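Local coordinates for protein Dot/Icm T4SS effector (Legionella pneumophila subsp. pneumophila, PDB 4HFV) that is of unknown molecular function but is a putative effector delivered by the Dot/Icm type IV secretion system and possibly linked to metaeffector activity, at residues Met2-Val7 with Asn116-Glu121; Lys73-Asn78 with Ala124-Ala129. All coordinates share one frame; numbering follows the deposited sequence.

Contact 1: Met2-Val7 with Asn116-Glu121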
loop_
_atom_site.group_PDB
_atom_site.type_symbol
_atom_site.label_atom_id
_atom_site.label_comp_id
_atom_site.label_asym_id
_atom_site.label_seq_id
_atom_site.Cartn_x
_atom_site.Cartn_y
_atom_site.Cartn_z
HETATM N N MSE A 2 13.545 -13.289 15.531
HETATM C CA MSE A 2 12.709 -14.297 14.804
HETATM C C MSE A 2 12.471 -13.860 13.353
HETATM O O MSE A 2 11.847 -12.825 13.116
HETATM C CB MSE A 2 11.356 -14.476 15.511
HETATM C CG MSE A 2 10.485 -15.612 14.947
HETATM SE SE MSE A 2 8.613 -15.600 15.568
HETATM C CE MSE A 2 7.937 -14.085 14.535
ATOM N N SER A 3 12.946 -14.664 12.397
ATOM C CA SER A 3 12.863 -14.348 10.975
ATOM C C SER A 3 12.577 -15.617 10.176
ATOM O O SER A 3 12.842 -16.721 10.644
ATOM C CB SER A 3 14.184 -13.759 10.494
ATOM O OG SER A 3 13.968 -12.936 9.366
ATOM N N PHE A 4 12.084 -15.462 8.954
ATOM C CA PHE A 4 11.736 -16.616 8.141
ATOM C C PHE A 4 12.634 -16.721 6.914
ATOM O O PHE A 4 12.748 -15.783 6.124
ATOM C CB PHE A 4 10.287 -16.516 7.686
ATOM C CG PHE A 4 9.833 -17.667 6.838
ATOM C CD1 PHE A 4 9.723 -18.956 7.390
ATOM C CD2 PHE A 4 9.496 -17.479 5.515
ATOM C CE1 PHE A 4 9.298 -20.024 6.622
ATOM C CE2 PHE A 4 9.063 -18.524 4.742
ATOM C CZ PHE A 4 8.972 -19.820 5.288
ATOM N N GLU A 5 13.252 -17.884 6.738
ATOM C CA GLU A 5 13.973 -18.144 5.520
ATOM C C GLU A 5 13.025 -18.762 4.465
ATOM O O GLU A 5 12.347 -19.797 4.718
ATOM C CB GLU A 5 15.172 -19.054 5.808
ATOM C CG GLU A 5 16.272 -18.953 4.755
ATOM C CD GLU A 5 17.367 -19.998 4.958
ATOM O OE1 GLU A 5 18.467 -19.617 5.409
ATOM O OE2 GLU A 5 17.124 -21.192 4.670
ATOM N N LEU A 6 12.957 -18.158 3.280
ATOM C CA LEU A 6 12.109 -18.739 2.245
ATOM C C LEU A 6 12.577 -20.152 1.863
ATOM O O LEU A 6 13.766 -20.392 1.691
ATOM C CB LEU A 6 12.071 -17.873 0.984
ATOM C CG LEU A 6 11.455 -16.489 1.116
ATOM C CD1 LEU A 6 11.689 -15.720 -0.175
ATOM C CD2 LEU A 6 9.973 -16.589 1.421
ATOM N N VAL A 7 11.640 -21.083 1.720
ATOM C CA VAL A 7 11.999 -22.402 1.210
ATOM C C VAL A 7 12.283 -22.283 -0.290
ATOM O O VAL A 7 11.478 -21.710 -1.004
ATOM C CB VAL A 7 10.850 -23.431 1.390
ATOM C CG1 VAL A 7 11.294 -24.822 0.868
ATOM C CG2 VAL A 7 10.427 -23.526 2.853
ATOM N N ASN A 116 12.105 -20.119 13.165
ATOM C CA ASN A 116 11.985 -19.893 11.739
ATOM C C ASN A 116 10.513 -19.631 11.448
ATOM O O ASN A 116 9.747 -20.560 11.198
ATOM C CB ASN A 116 12.464 -21.124 10.959
ATOM C CG ASN A 116 12.511 -20.873 9.466
ATOM O OD1 ASN A 116 12.909 -19.780 9.016
ATOM N ND2 ASN A 116 12.088 -21.861 8.686
ATOM N N ASN A 117 10.111 -18.366 11.522
ATOM C CA ASN A 117 8.698 -17.977 11.421
ATOM C C ASN A 117 8.627 -16.495 11.038
ATOM O O ASN A 117 9.400 -15.689 11.536
ATOM C CB ASN A 117 7.995 -18.206 12.779
ATOM C CG ASN A 117 6.674 -18.970 12.650
ATOM O OD1 ASN A 117 5.651 -18.407 12.237
ATOM N ND2 ASN A 117 6.686 -20.266 13.029
ATOM N N PRO A 118 7.686 -16.126 10.158
ATOM C CA PRO A 118 7.745 -14.808 9.555
ATOM C C PRO A 118 7.476 -13.723 10.569
ATOM O O PRO A 118 6.490 -13.832 11.270
ATOM C CB PRO A 118 6.590 -14.838 8.513
ATOM C CG PRO A 118 6.324 -16.222 8.265
ATOM C CD PRO A 118 6.690 -16.982 9.515
ATOM N N ASN A 119 8.331 -12.705 10.630
ATOM C CA ASN A 119 8.022 -11.495 11.356
ATOM C C ASN A 119 7.149 -10.575 10.482
ATOM O O ASN A 119 6.729 -10.964 9.388
ATOM C CB ASN A 119 9.290 -10.800 11.874
ATOM C CG ASN A 119 10.216 -10.338 10.775
ATOM O OD1 ASN A 119 9.791 -9.968 9.673
ATOM N ND2 ASN A 119 11.506 -10.348 11.076
ATOM N N ARG A 120 6.821 -9.388 10.988
ATOM C CA ARG A 120 5.884 -8.508 10.284
ATOM C C ARG A 120 6.446 -8.079 8.941
ATOM O O ARG A 120 5.719 -7.909 7.939
ATOM C CB ARG A 120 5.635 -7.245 11.112
ATOM C CG ARG A 120 4.683 -7.452 12.249
ATOM C CD ARG A 120 4.356 -6.108 12.904
ATOM N NE ARG A 120 5.499 -5.568 13.633
ATOM C CZ ARG A 120 5.684 -5.706 14.946
ATOM N NH1 ARG A 120 6.755 -5.194 15.528
ATOM N NH2 ARG A 120 4.800 -6.359 15.685
ATOM N N GLU A 121 7.749 -7.848 8.950
ATOM C CA GLU A 121 8.457 -7.421 7.771
ATOM C C GLU A 121 8.333 -8.530 6.717
ATOM O O GLU A 121 7.869 -8.293 5.594
ATOM C CB GLU A 121 9.909 -7.131 8.156
ATOM C CG GLU A 121 10.032 -6.189 9.375
ATOM C CD GLU A 121 10.454 -6.890 10.676
ATOM O OE1 GLU A 121 11.680 -7.110 10.851
ATOM O OE2 GLU A 121 9.570 -7.198 11.524
HETATM O O HOH W 1 15.084 -18.319 9.734
HETATM O O HOH W 2 11.649 -22.143 5.857
#
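Phe4 packs against Pro118 where the N-terminal arm crosses the loop leading into helix 120-136. This pair is the tight, buried part of the contact. With chi1 at -180° the ring swings away from the backbone N of Phe4 and runs alongside the proline in the same direction. Phe4 CB sits 3.6 Å from Pro118 CA. Leu112, and Asn78 and Met126 of two helices, also touch Phe4.

The solvent side begins at Asn116, whose amide passes obliquely by the same ring, its plane 17° from that of the ring. The straightest bond across the contact runs from Glu5 N to Asn116 OD1, 3.0 Å long with 170° at the hydrogen. The donor lies in the carbonyl plane. Asn116 ND2 bonds to Asp111 O, so both ends of this amide are held. Two waters join in: one links Asn116 OD1 to Ser3 O, the other Asn116 ND2 to Glu5 O. The Met2 end is looser and exposed. Selenomethionine Met2 is poorly ordered. Its SE lies 3.9 Å from Asn117 CB, and its CE approaches Pro118 O. Asn119 ND2 gives Met2 O a weak, bent bond of 3.2 Å. Asn119 OD1 caps Asp122 N, and Asp122 OD2 in turn takes the Phe4 N-H. The whole is an extended N-terminal arm crossing the loop that leads into a helix, with Asn119 as the N-cap of helix 120-136.

Contact 2: Lys73-Asn78 with Ala124-Ala129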
loop_
_atom_site.group_PDB
_atom_site.type_symbol
_atom_site.label_atom_id
_atom_site.label_comp_id
_atom_site.label_asym_id
_atom_site.label_seq_id
_atom_site.Cartn_x
_atom_site.Cartn_y
_atom_site.Cartn_z
ATOM N N LYS A 73 10.230 -16.308 -7.432
ATOM C CA LYS A 73 9.362 -17.484 -7.505
ATOM C C LYS A 73 9.138 -18.070 -6.107
ATOM O O LYS A 73 8.009 -18.358 -5.695
ATOM C CB LYS A 73 9.963 -18.556 -8.419
ATOM C CG LYS A 73 9.958 -18.226 -9.892
ATOM C CD LYS A 73 10.765 -19.238 -10.676
ATOM C CE LYS A 73 10.015 -20.522 -10.881
ATOM N NZ LYS A 73 10.923 -21.541 -11.528
ATOM N N ALA A 74 10.208 -18.213 -5.343
ATOM C CA ALA A 74 10.051 -18.772 -3.996
ATOM C C ALA A 74 9.182 -17.881 -3.115
ATOM O O ALA A 74 8.290 -18.348 -2.343
ATOM C CB ALA A 74 11.435 -19.027 -3.359
ATOM N N ARG A 75 9.426 -16.572 -3.189
ATOM C CA ARG A 75 8.660 -15.645 -2.351
ATOM C C ARG A 75 7.163 -15.758 -2.614
ATOM O O ARG A 75 6.362 -15.833 -1.674
ATOM C CB ARG A 75 9.128 -14.197 -2.527
ATOM C CG ARG A 75 8.446 -13.266 -1.497
ATOM C CD ARG A 75 9.110 -11.878 -1.381
ATOM N NE ARG A 75 10.517 -11.956 -0.986
ATOM C CZ ARG A 75 11.553 -11.844 -1.822
ATOM N NH1 ARG A 75 12.788 -11.946 -1.331
ATOM N NH2 ARG A 75 11.370 -11.636 -3.134
ATOM N N VAL A 76 6.779 -15.812 -3.890
ATOM C CA VAL A 76 5.378 -16.021 -4.210
ATOM C C VAL A 76 4.805 -17.326 -3.677
ATOM O O VAL A 76 3.724 -17.329 -3.033
ATOM C CB VAL A 76 5.090 -15.884 -5.706
ATOM C CG1 VAL A 76 3.607 -16.186 -6.004
ATOM C CG2 VAL A 76 5.454 -14.433 -6.185
ATOM N N LEU A 77 5.474 -18.449 -3.939
ATOM C CA LEU A 77 4.916 -19.737 -3.512
ATOM C C LEU A 77 4.900 -19.851 -1.979
ATOM O O LEU A 77 3.911 -20.292 -1.420
ATOM C CB LEU A 77 5.613 -20.921 -4.197
ATOM C CG LEU A 77 4.962 -22.300 -4.018
ATOM C CD1 LEU A 77 3.477 -22.374 -4.492
ATOM C CD2 LEU A 77 5.779 -23.374 -4.719
ATOM N N ASN A 78 5.975 -19.436 -1.298
ATOM C CA ASN A 78 5.964 -19.442 0.162
ATOM C C ASN A 78 4.808 -18.613 0.697
ATOM O O ASN A 78 4.092 -19.044 1.593
ATOM C CB ASN A 78 7.272 -18.881 0.733
ATOM C CG ASN A 78 8.406 -19.901 0.748
ATOM O OD1 ASN A 78 8.745 -20.438 1.796
ATOM N ND2 ASN A 78 9.033 -20.119 -0.386
ATOM N N ALA A 124 4.831 -8.821 5.414
ATOM C CA ALA A 124 4.547 -7.699 4.529
ATOM C C ALA A 124 5.181 -7.961 3.154
ATOM O O ALA A 124 4.529 -7.804 2.140
ATOM C CB ALA A 124 5.027 -6.371 5.101
ATOM N N ASP A 125 6.447 -8.347 3.129
ATOM C CA ASP A 125 7.121 -8.633 1.846
ATOM C C ASP A 125 6.441 -9.807 1.099
ATOM O O ASP A 125 6.201 -9.739 -0.122
ATOM C CB ASP A 125 8.606 -8.929 2.088
ATOM C CG ASP A 125 9.361 -7.739 2.675
ATOM O OD1 ASP A 125 8.886 -6.583 2.563
ATOM O OD2 ASP A 125 10.432 -7.962 3.265
HETATM N N MSE A 126 6.132 -10.889 1.823
HETATM C CA MSE A 126 5.487 -12.031 1.204
HETATM C C MSE A 126 4.121 -11.715 0.625
HETATM O O MSE A 126 3.853 -12.022 -0.561
HETATM C CB MSE A 126 5.403 -13.208 2.202
HETATM C CG MSE A 126 6.804 -13.652 2.643
HETATM SE SE MSE A 126 6.814 -14.819 4.224
HETATM C CE MSE A 126 5.925 -16.107 3.208
ATOM N N TYR A 127 3.232 -11.154 1.443
ATOM C CA TYR A 127 1.881 -10.906 0.973
ATOM C C TYR A 127 1.860 -9.837 -0.125
ATOM O O TYR A 127 1.008 -9.876 -1.021
ATOM C CB TYR A 127 0.949 -10.444 2.087
ATOM C CG TYR A 127 0.633 -11.494 3.137
ATOM C CD1 TYR A 127 0.588 -12.842 2.824
ATOM C CD2 TYR A 127 0.359 -11.111 4.451
ATOM C CE1 TYR A 127 0.296 -13.782 3.793
ATOM C CE2 TYR A 127 0.060 -12.033 5.419
ATOM C CZ TYR A 127 0.025 -13.374 5.078
ATOM O OH TYR A 127 -0.287 -14.307 6.043
ATOM N N SER A 128 2.769 -8.883 -0.051
ATOM C CA SER A 128 2.854 -7.896 -1.107
ATOM C C SER A 128 3.224 -8.579 -2.434
ATOM O O SER A 128 2.606 -8.327 -3.485
ATOM C CB SER A 128 3.841 -6.787 -0.715
ATOM O OG SER A 128 3.955 -5.825 -1.729
ATOM N N ALA A 129 4.218 -9.472 -2.385
ATOM C CA ALA A 129 4.672 -10.157 -3.592
ATOM C C ALA A 129 3.541 -11.019 -4.133
ATOM O O ALA A 129 3.322 -11.065 -5.344
ATOM C CB ALA A 129 5.957 -11.012 -3.335
#
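Arg75, Met126 and Ala129 bury the most surface where helix 70-90 meets helix 120-136. Arg75 works through its aliphatic part. Its CG is anti to the backbone N (chi1 -172°), and the chain runs extended to CD before it bends. CG and CD both lean on the methyl of Ala129, with Arg75 CD 3.8 Å from Ala129 CB. The same CD is also 3.8 Å from Asp125 O. The guanidinium is held on its own helix, where NH1 forms a salt bridge with Glu71.

The two segments cross almost at right angles, at -93°, with their axes 8.3 Å apart at closest approach. This is a steep helix-helix crossing in an all-helical fold. The small Ala129 side chain points toward the other helix. Val76 CG2 adds a looser apolar touch, 4.5 Å from Ala129 CB.

Met126, a selenomethionine, reaches toward Asn78 instead, while Ala129 meets Arg75. The Met126 chain bends at the end (chi3 65°), and its CE comes 3.7 Å from Asn78 C and 4.0 Å from Asn78 CB. The Asn78 amide is fixed within its helix. Its ND2 bonds to Ala74 O at 2.7 Å, coming from above the carbonyl plane, and that oxygen also accepts from Asn78 N. Asp125 lies at the margin and is partly exposed; its OD1 forms a salt bridge with Arg145 of the second subunit.

In the fold
The chain starts with the extended arm 2-7, ahead of helix 9-27. It then runs through helices 49-64 and 70-90, the latter carrying 73-78. After helix 101-109 it reaches 116-121, where contact 1 closes a loop of 108 residues back to the N terminus. Helix 120-136 follows, and 124-129 closes the shorter loop of contact 2, 45 residues, onto helix 70-90. The segments alternate, so the two closures cross. Their centres are 11 Å apart. They meet directly through Asn78 OD1, which probably accepts a hydrogen bond from Val7 N. This bond ties the N-terminal arm to helix 70-90, while contact 1 ties it to the start of helix 120-136.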